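Local coordinates for conserved protein (Methanothermobacter thermautotrophicus, PDB 3BEY), which is of uncertain function but belongs to the carboxymuconolactone decarboxylase family of the AhpD-like clan and may act as a peroxiredoxin-type enzyme, at residues D[40-45]-D[69-74]. Residues are numbered along the deposited sequence; the frame is centred on the assembly and turned at random.
Sequences ISVACS and GELAEA
Val42 lays its two methyls against the branched end of Leu71, joining helix 34-47 to the first turns of helix 68-90 in the all-helical AhpD-like fold. The valine lies roughly perpendicular across the leucine: Val42 CG1, anti to the backbone N (chi1 172°), packs 4.0 Å from Leu71 CG, while Val42 CG2 meets Leu71 CD1 at 4.1 Å, so each branch of the valine has its own partner on the leucine. Leu71 starts off pointing neither at the other helix nor away from it, but its branched end, CG and CD1, comes up to the valine, and the same side chain also touches Leu62 of helix 51-62 and Ile66 in the loop before helix 68-90. Ile93 of one neighbouring subunit packs on both Val42 and Leu71, and Ile40 of another packs on Ala43, which extends the apolar contact across the subunit interfaces.

One turn further along helix 68-90, two alanines bring the backbones close: the CA atoms of Ala43 and Ala74 lie 4.9 Å apart. Their methyls touch, CB to CB, at 3.9 Å, and Ala43 CB also sits against the carbonyl of Ala74, 3.2 Å from its O. No hydrogen bond links the segments; the junction rests on apolar contact and on residues small enough for a near approach. On the flank of helix 34-47 that looks toward helix 51-62, Ser45 touches Cys53, one half of the Cys50-Cys53 disulfide, and His57. Its hydroxyl folds back on its own helix: Ser45 OG donates a hydrogen bond to Ser41 O (2.6 Å), tilted 22° from the carbonyl plane, and that oxygen also accepts from Ser45 N.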
loop_
_atom_site.group_PDB
_atom_site.type_symbol
_atom_site.label_atom_id
_atom_site.label_comp_id
_atom_site.label_asym_id
_atom_site.label_seq_id
_atom_site.Cartn_x
_atom_site.Cartn_y
_atom_site.Cartn_z
ATOM N N ILE D 40 0.913 18.726 -5.177
ATOM C CA ILE D 40 0.352 17.721 -4.292
ATOM C C ILE D 40 -0.063 16.460 -5.057
ATOM O O ILE D 40 0.175 15.351 -4.582
ATOM C CB ILE D 40 -0.846 18.303 -3.504
ATOM C CG1 ILE D 40 -0.334 19.361 -2.526
ATOM C CG2 ILE D 40 -1.564 17.214 -2.716
ATOM C CD1 ILE D 40 -1.437 20.168 -1.920
ATOM N N SER D 41 -0.662 16.635 -6.239
ATOM C CA SER D 41 -1.099 15.507 -7.065
ATOM C C SER D 41 0.065 14.639 -7.495
ATOM O O SER D 41 -0.054 13.415 -7.572
ATOM C CB SER D 41 -1.804 15.979 -8.334
ATOM O OG SER D 41 -3.032 16.603 -8.050
ATOM N N VAL D 42 1.184 15.273 -7.803
ATOM C CA VAL D 42 2.337 14.523 -8.233
ATOM C C VAL D 42 2.933 13.765 -7.053
ATOM O O VAL D 42 3.109 12.548 -7.120
ATOM C CB VAL D 42 3.395 15.450 -8.873
ATOM C CG1 VAL D 42 4.688 14.674 -9.131
ATOM C CG2 VAL D 42 2.854 16.024 -10.174
ATOM N N ALA D 43 3.216 14.484 -5.969
ATOM C CA ALA D 43 3.797 13.878 -4.778
ATOM C C ALA D 43 2.958 12.710 -4.250
ATOM O O ALA D 43 3.509 11.699 -3.817
ATOM C CB ALA D 43 3.979 14.926 -3.701
ATOM N N CYS D 44 1.634 12.846 -4.283
ATOM C CA CYS D 44 0.744 11.780 -3.823
ATOM C C CYS D 44 0.764 10.578 -4.761
ATOM O O CYS D 44 0.654 9.431 -4.318
ATOM C CB CYS D 44 -0.689 12.293 -3.696
ATOM S SG CYS D 44 -1.009 13.173 -2.169
ATOM N N SER D 45 0.896 10.845 -6.060
ATOM C CA SER D 45 0.960 9.780 -7.062
ATOM C C SER D 45 2.177 8.926 -6.778
ATOM O O SER D 45 2.141 7.704 -6.925
ATOM C CB SER D 45 1.098 10.358 -8.474
ATOM O OG SER D 45 -0.013 11.170 -8.803
ATOM N N GLY D 69 12.363 20.330 -11.439
ATOM C CA GLY D 69 13.099 20.483 -10.200
ATOM C C GLY D 69 12.178 20.595 -9.005
ATOM O O GLY D 69 12.420 19.990 -7.960
ATOM N N GLU D 70 11.117 21.378 -9.149
ATOM C CA GLU D 70 10.172 21.548 -8.064
ATOM C C GLU D 70 9.386 20.253 -7.903
ATOM O O GLU D 70 8.987 19.881 -6.805
ATOM C CB GLU D 70 9.244 22.724 -8.370
ATOM C CG GLU D 70 9.993 24.058 -8.463
ATOM C CD GLU D 70 9.157 25.184 -9.063
ATOM O OE1 GLU D 70 8.760 25.068 -10.246
ATOM O OE2 GLU D 70 8.900 26.184 -8.349
ATOM N N LEU D 71 9.187 19.561 -9.014
ATOM C CA LEU D 71 8.464 18.308 -9.021
ATOM C C LEU D 71 9.268 17.215 -8.306
ATOM O O LEU D 71 8.709 16.406 -7.558
ATOM C CB LEU D 71 8.181 17.908 -10.465
ATOM C CG LEU D 71 6.727 17.702 -10.877
ATOM C CD1 LEU D 71 5.836 18.799 -10.306
ATOM C CD2 LEU D 71 6.655 17.674 -12.398
ATOM N N ALA D 72 10.581 17.198 -8.530
ATOM C CA ALA D 72 11.439 16.201 -7.900
ATOM C C ALA D 72 11.447 16.378 -6.387
ATOM O O ALA D 72 11.629 15.413 -5.645
ATOM C CB ALA D 72 12.853 16.300 -8.442
ATOM N N GLU D 73 11.260 17.618 -5.938
ATOM C CA GLU D 73 11.231 17.935 -4.512
ATOM C C GLU D 73 9.921 17.447 -3.920
ATOM O O GLU D 73 9.876 17.017 -2.770
ATOM C CB GLU D 73 11.370 19.444 -4.304
ATOM C CG GLU D 73 11.010 19.942 -2.904
ATOM C CD GLU D 73 11.869 19.333 -1.802
ATOM O OE1 GLU D 73 12.811 18.567 -2.111
ATOM O OE2 GLU D 73 11.590 19.629 -0.620
ATOM N N ALA D 74 8.858 17.526 -4.713
ATOM C CA ALA D 74 7.546 17.071 -4.292
ATOM C C ALA D 74 7.635 15.573 -4.041
ATOM O O ALA D 74 7.123 15.073 -3.048
ATOM C CB ALA D 74 6.512 17.359 -5.376
#